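Local coordinates for protein beta-N-acetylhexosaminidase (Arthrobacter aurescens, PDB 3RCN) that probably hydrolyses terminal non-reducing N-acetyl-D-hexosamine residues from N-acetyl-beta-D-hexosaminides, at residues Y189-L192 with T193-G196; R489-D492 with E493-R497. All coordinates share one frame; numbering follows the deposited sequence.

How the interactions relate
Interactions 1 and 2 are both local contacts at the start or end of a helix, made between residues three to five apart. Interaction 1 wraps a helix of barely one turn and is partly buried, with Leu-192 and Thr-193 turned into the protein and Pro-190, Lys-191 and Glu-194 exposed; backbone carbonyls do most of the work. Interaction 2 is a surface contact at the start of the long helix 491-508, where an N-cap aspartate, an aromatic-aliphatic contact and a salt bridge add to the backbone bonds. The two share no element and lie on opposite sides of the chain's centre; the centres of interactions 1 and 2 are about 48 Å apart.

Interaction 1: Y189-L192 with T193-G196; sequences YPKL and TETG
Pro-190 O receives the N-H of Glu-194 at 3.1 Å, lying in the carbonyl plane and nearly straight at 171°, while Lys-191 O accepts from both Thr-195 N and Gly-196 N, the second five residues on, as the turn ends. The Gly-196 bond, 3.1 Å from N to Lys-191 O, runs almost along the carbonyl direction, whereas Thr-195 N comes in tilted from the plane. Among the side chains, Glu-194 leaves beside its backbone N (chi1 -70°) and then extends, which carries its CG and carboxylate back past Pro-190. Its OE2 reaches Pro-190 CB at 3.5 Å, and OE1 lies 3.5 Å from CD of the bent Lys-191 chain. The two charged ends do not meet: Lys-191 NZ remains 5.3 Å from Glu-194 OE1, so any attraction is probably modest. On another side of the turn, Thr-193 OG1 is 3.0 Å from a water that also makes a weak bond to Tyr-189 O. Leu-192 packs on Ala-253 and Ala-256 of helix 251-256. This is a one-turn helix with an i to i+5 bond at its close, set between the short strands 181-182 and 198-199 in the catalytic alpha-beta barrel domain.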
ATOM      1  N   TYR A 189       5.369  27.629  -7.997  1.00 44.14           N
ATOM      2  CA  TYR A 189       5.883  27.157  -9.278  1.00 42.79           C
ATOM      3  C   TYR A 189       5.146  25.900  -9.764  1.00 42.17           C
ATOM      4  O   TYR A 189       5.731  24.814  -9.810  1.00 38.96           O
ATOM      5  CB  TYR A 189       7.382  26.875  -9.160  1.00 33.11           C
ATOM      6  CG  TYR A 189       8.232  28.086  -8.806  1.00 40.85           C
ATOM      7  CD1 TYR A 189       8.110  29.281  -9.510  1.00 39.81           C
ATOM      8  CD2 TYR A 189       9.160  28.032  -7.765  1.00 37.00           C
ATOM      9  CE1 TYR A 189       8.881  30.381  -9.197  1.00 40.31           C
ATOM     10  CE2 TYR A 189       9.932  29.124  -7.445  1.00 45.72           C
ATOM     11  CZ  TYR A 189       9.795  30.300  -8.165  1.00 46.90           C
ATOM     12  OH  TYR A 189      10.575  31.394  -7.852  1.00 41.87           O
ATOM     13  N   PRO A 190       3.874  26.059 -10.170  1.00 38.94           N
ATOM     14  CA  PRO A 190       2.977  24.933 -10.474  1.00 41.69           C
ATOM     15  C   PRO A 190       3.537  23.974 -11.511  1.00 39.99           C
ATOM     16  O   PRO A 190       3.188  22.808 -11.459  1.00 40.61           O
ATOM     17  CB  PRO A 190       1.723  25.615 -11.040  1.00 42.45           C
ATOM     18  CG  PRO A 190       1.806  27.039 -10.562  1.00 43.68           C
ATOM     19  CD  PRO A 190       3.265  27.357 -10.502  1.00 39.22           C
ATOM     20  N   LYS A 191       4.378  24.446 -12.428  1.00 39.59           N
ATOM     21  CA  LYS A 191       4.882  23.588 -13.505  1.00 38.65           C
ATOM     22  C   LYS A 191       5.850  22.532 -13.003  1.00 38.36           C
ATOM     23  O   LYS A 191       6.125  21.557 -13.705  1.00 36.74           O
ATOM     24  CB  LYS A 191       5.584  24.404 -14.601  1.00 42.62           C
ATOM     25  CG  LYS A 191       4.733  25.458 -15.269  1.00 46.04           C
ATOM     26  CD  LYS A 191       3.820  24.851 -16.299  1.00 57.30           C
ATOM     27  CE  LYS A 191       3.115  25.951 -17.057  1.00 64.71           C
ATOM     28  NZ  LYS A 191       4.055  27.076 -17.320  1.00 64.33           N
ATOM     29  N   LEU A 192       6.403  22.734 -11.808  1.00 40.26           N
ATOM     30  CA  LEU A 192       7.329  21.752 -11.254  1.00 32.69           C
ATOM     31  C   LEU A 192       6.667  20.385 -11.268  1.00 35.89           C
ATOM     32  O   LEU A 192       7.284  19.381 -11.648  1.00 37.98           O
ATOM     33  CB  LEU A 192       7.784  22.135  -9.844  1.00 28.72           C
ATOM     34  CG  LEU A 192       8.927  23.167  -9.862  1.00 36.83           C
ATOM     35  CD1 LEU A 192       9.450  23.496  -8.459  1.00 31.68           C
ATOM     36  CD2 LEU A 192      10.077  22.706 -10.771  1.00 33.85           C
ATOM     37  N   THR A 193       5.426  20.344 -10.793  1.00 33.43           N
ATOM     38  CA  THR A 193       4.620  19.138 -10.889  1.00 39.36           C
ATOM     39  C   THR A 193       3.885  18.945 -12.227  1.00 48.57           C
ATOM     40  O   THR A 193       3.890  17.844 -12.773  1.00 56.22           O
ATOM     41  CB  THR A 193       3.693  18.985  -9.683  1.00 39.53           C
ATOM     42  OG1 THR A 193       2.884  20.161  -9.549  1.00 45.31           O
ATOM     43  CG2 THR A 193       4.535  18.799  -8.417  1.00 33.82           C
ATOM     44  N   GLU A 194       3.286  20.006 -12.772  1.00 41.02           N
ATOM     45  CA  GLU A 194       2.533  19.878 -14.025  1.00 42.58           C
ATOM     46  C   GLU A 194       3.384  19.327 -15.168  1.00 43.87           C
ATOM     47  O   GLU A 194       2.944  18.498 -15.954  1.00 55.92           O
ATOM     48  CB  GLU A 194       1.921  21.210 -14.445  1.00 47.20           C
ATOM     49  CG  GLU A 194       0.778  21.687 -13.576  1.00 59.82           C
ATOM     50  CD  GLU A 194       0.369  23.125 -13.889  1.00 74.44           C
ATOM     51  OE1 GLU A 194       0.851  23.683 -14.906  1.00 79.11           O
ATOM     52  OE2 GLU A 194      -0.428  23.700 -13.111  1.00 78.61           O
ATOM     53  N   THR A 195       4.609  19.802 -15.244  1.00 39.17           N
ATOM     54  CA  THR A 195       5.555  19.408 -16.275  1.00 39.03           C
ATOM     55  C   THR A 195       6.562  18.428 -15.678  1.00 37.32           C
ATOM     56  O   THR A 195       6.754  17.345 -16.208  1.00 43.28           O
ATOM     57  CB  THR A 195       6.220  20.634 -16.965  1.00 30.70           C
ATOM     58  OG1 THR A 195       5.221  21.352 -17.703  1.00 43.60           O
ATOM     59  CG2 THR A 195       7.318  20.202 -17.928  1.00 17.76           C
ATOM     60  N   GLY A 196       7.272  18.862 -14.639  1.00 32.86           N
ATOM     61  CA  GLY A 196       8.305  18.061 -14.002  1.00 31.75           C
ATOM     62  C   GLY A 196       7.923  16.746 -13.333  1.00 32.94           C
ATOM     63  O   GLY A 196       8.799  15.921 -13.058  1.00 28.55           O
TER
HETATM   64  O   HOH W   1       4.552  22.225  -8.132  1.00 38.26           O

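Interaction 2: R489-D492 with E493-R497; sequences RDYD and EFLTR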
ATOM      1  N   ARG A 489      28.588  -9.870  17.547  1.00 96.46           N
ATOM      2  CA  ARG A 489      28.278 -10.073  16.131  1.00 83.89           C
ATOM      3  C   ARG A 489      28.854 -11.362  15.542  1.00 76.28           C
ATOM      4  O   ARG A 489      30.071 -11.536  15.476  1.00 77.90           O
ATOM      5  CB  ARG A 489      28.750  -8.874  15.305  1.00 81.13           C
ATOM      6  CG  ARG A 489      28.531  -9.021  13.807  1.00 78.45           C
ATOM      7  CD  ARG A 489      27.788  -7.820  13.241  1.00 73.06           C
ATOM      8  NE  ARG A 489      26.900  -7.229  14.234  1.00 67.56           N
ATOM      9  CZ  ARG A 489      26.916  -5.945  14.572  1.00 70.43           C
ATOM     10  NH1 ARG A 489      26.078  -5.497  15.498  1.00 74.58           N
ATOM     11  NH2 ARG A 489      27.765  -5.106  13.986  1.00 64.48           N
ATOM     12  N   ASP A 490      27.954 -12.259  15.140  1.00 67.90           N
ATOM     13  CA  ASP A 490      28.285 -13.465  14.380  1.00 70.03           C
ATOM     14  C   ASP A 490      27.202 -13.699  13.317  1.00 66.44           C
ATOM     15  O   ASP A 490      26.011 -13.765  13.635  1.00 65.56           O
ATOM     16  CB  ASP A 490      28.395 -14.674  15.318  1.00 78.46           C
ATOM     17  CG  ASP A 490      28.400 -16.009  14.575  1.00 84.52           C
ATOM     18  OD1 ASP A 490      29.036 -16.108  13.501  1.00 90.72           O
ATOM     19  OD2 ASP A 490      27.773 -16.971  15.077  1.00 81.90           O
ATOM     20  N   TYR A 491      27.610 -13.851  12.062  1.00 59.10           N
ATOM     21  CA  TYR A 491      26.646 -13.988  10.974  1.00 50.03           C
ATOM     22  C   TYR A 491      25.802 -15.251  11.077  1.00 52.75           C
ATOM     23  O   TYR A 491      24.592 -15.201  10.862  1.00 56.83           O
ATOM     24  CB  TYR A 491      27.334 -13.934   9.606  1.00 45.10           C
ATOM     25  CG  TYR A 491      26.394 -14.167   8.446  1.00 50.53           C
ATOM     26  CD1 TYR A 491      25.389 -13.255   8.146  1.00 49.37           C
ATOM     27  CD2 TYR A 491      26.508 -15.298   7.651  1.00 53.39           C
ATOM     28  CE1 TYR A 491      24.530 -13.460   7.088  1.00 48.45           C
ATOM     29  CE2 TYR A 491      25.657 -15.513   6.588  1.00 50.24           C
ATOM     30  CZ  TYR A 491      24.669 -14.590   6.307  1.00 55.58           C
ATOM     31  OH  TYR A 491      23.810 -14.803   5.246  1.00 62.65           O
ATOM     32  N   ASP A 492      26.442 -16.376  11.393  1.00 55.48           N
ATOM     33  CA  ASP A 492      25.751 -17.664  11.448  1.00 57.31           C
ATOM     34  C   ASP A 492      24.665 -17.644  12.507  1.00 57.48           C
ATOM     35  O   ASP A 492      23.591 -18.217  12.323  1.00 60.76           O
ATOM     36  CB  ASP A 492      26.728 -18.806  11.726  1.00 62.62           C
ATOM     37  CG  ASP A 492      27.686 -19.045  10.578  1.00 73.25           C
ATOM     38  OD1 ASP A 492      27.285 -18.852   9.409  1.00 73.47           O
ATOM     39  OD2 ASP A 492      28.848 -19.420  10.849  1.00 80.76           O
ATOM     40  N   GLU A 493      24.952 -16.976  13.615  1.00 55.82           N
ATOM     41  CA  GLU A 493      23.988 -16.839  14.693  1.00 55.20           C
ATOM     42  C   GLU A 493      22.815 -15.981  14.228  1.00 53.76           C
ATOM     43  O   GLU A 493      21.653 -16.340  14.434  1.00 47.95           O
ATOM     44  CB  GLU A 493      24.661 -16.224  15.920  1.00 59.78           C
ATOM     45  CG  GLU A 493      23.822 -16.261  17.180  1.00 66.76           C
ATOM     46  CD  GLU A 493      22.798 -15.138  17.246  1.00 69.32           C
ATOM     47  OE1 GLU A 493      23.178 -13.966  16.994  1.00 60.44           O
ATOM     48  OE2 GLU A 493      21.617 -15.436  17.554  1.00 69.22           O
ATOM     49  N   PHE A 494      23.136 -14.851  13.599  1.00 55.52           N
ATOM     50  CA  PHE A 494      22.142 -13.942  13.035  1.00 47.53           C
ATOM     51  C   PHE A 494      21.160 -14.657  12.107  1.00 50.38           C
ATOM     52  O   PHE A 494      19.961 -14.394  12.154  1.00 52.04           O
ATOM     53  CB  PHE A 494      22.840 -12.809  12.275  1.00 39.69           C
ATOM     54  CG  PHE A 494      21.893 -11.855  11.590  1.00 37.15           C
ATOM     55  CD1 PHE A 494      21.235 -10.871  12.311  1.00 35.51           C
ATOM     56  CD2 PHE A 494      21.672 -11.938  10.223  1.00 36.36           C
ATOM     57  CE1 PHE A 494      20.360  -9.994  11.683  1.00 41.33           C
ATOM     58  CE2 PHE A 494      20.797 -11.063   9.582  1.00 36.05           C
ATOM     59  CZ  PHE A 494      20.141 -10.089  10.314  1.00 39.43           C
ATOM     60  N   LEU A 495      21.674 -15.552  11.264  1.00 53.64           N
ATOM     61  CA  LEU A 495      20.851 -16.276  10.293  1.00 57.19           C
ATOM     62  C   LEU A 495      19.728 -17.050  10.949  1.00 52.50           C
ATOM     63  O   LEU A 495      18.589 -17.034  10.482  1.00 56.34           O
ATOM     64  CB  LEU A 495      21.699 -17.256   9.494  1.00 63.65           C
ATOM     65  CG  LEU A 495      22.285 -16.723   8.199  1.00 68.05           C
ATOM     66  CD1 LEU A 495      22.808 -17.887   7.379  1.00 65.99           C
ATOM     67  CD2 LEU A 495      21.217 -15.957   7.441  1.00 70.29           C
ATOM     68  N   THR A 496      20.074 -17.746  12.024  1.00 48.21           N
ATOM     69  CA  THR A 496      19.118 -18.560  12.754  1.00 44.73           C
ATOM     70  C   THR A 496      17.994 -17.699  13.321  1.00 39.34           C
ATOM     71  O   THR A 496      16.849 -18.125  13.370  1.00 40.86           O
ATOM     72  CB  THR A 496      19.807 -19.381  13.875  1.00 51.49           C
ATOM     73  OG1 THR A 496      20.109 -18.534  14.992  1.00 52.24           O
ATOM     74  CG2 THR A 496      21.099 -20.009  13.356  1.00 50.14           C
ATOM     75  N   ARG A 497      18.305 -16.484  13.745  1.00 38.47           N
ATOM     76  CA  ARG A 497      17.237 -15.583  14.156  1.00 39.54           C
ATOM     77  C   ARG A 497      16.419 -15.083  12.952  1.00 42.96           C
ATOM     78  O   ARG A 497      15.189 -14.969  13.027  1.00 45.31           O
ATOM     79  CB  ARG A 497      17.789 -14.429  14.985  1.00 36.35           C
ATOM     80  CG  ARG A 497      18.276 -14.887  16.342  1.00 40.26           C
ATOM     81  CD  ARG A 497      18.764 -13.727  17.183  1.00 44.40           C
ATOM     82  NE  ARG A 497      20.034 -13.201  16.697  1.00 46.47           N
ATOM     83  CZ  ARG A 497      20.273 -11.913  16.475  1.00 48.43           C
ATOM     84  NH1 ARG A 497      19.315 -11.020  16.702  1.00 48.62           N
ATOM     85  NH2 ARG A 497      21.466 -11.519  16.032  1.00 40.84           N
TER
HETATM   86  O   HOH W   2      25.076 -11.856  16.274  1.00 78.58           O
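Glu-493 meets Asp-490, the N-cap residue of helix 491-508, which turns its carboxylate back over the first turn. Asp-490 OD2 takes a weak bond from Glu-493 N at 3.2 Å, and OD1 a weak one from Asp-492 N. A water accepts from Asp-490 N and lies 2.9 Å from Glu-493 OE1, standing where a capping box would have a direct bond. Phe-494 then ties its N to Asp-490 O at 3.1 Å, and its ring passes into the protein to stack on Tyr-432 and rest against helix 474-483. At Leu-495 the backbone N bonds to Tyr-491 O, and the side chain lies over one face of the Tyr-491 ring, CG 4.1 Å from the centroid and displaced toward the rim on the CZ side. Leu-495 CD1 leans to Tyr-491 CE2, while Leu-495 CD2 comes within 3.6 Å of Tyr-491 OH. Tyr-491 holds its CG anti to the backbone N (chi1 176°), which lays the ring alongside the later turn as well as against helix 428-432. An alanine here would remove the ring under Leu-495 CG, and a gap would be likely to open between Leu-495 and helix 428-432. Thr-496 folds its hydroxyl back onto the preceding turn, where OG1 donates to Glu-493 O at 2.7 Å, in the carbonyl plane on a lone pair. Arg-497 closes the series: it grips the Glu-493 carboxylate side-on, NE to OE2 at 2.9 Å and NH2 to OE1 at 3.1 Å, both on the syn side, while NH2 also pairs with Glu-480. Negative charge at Asp-490 and Glu-493 thus sits near the helix start, where it would probably suit the helix dipole, and Arg-497 likely offsets part of it.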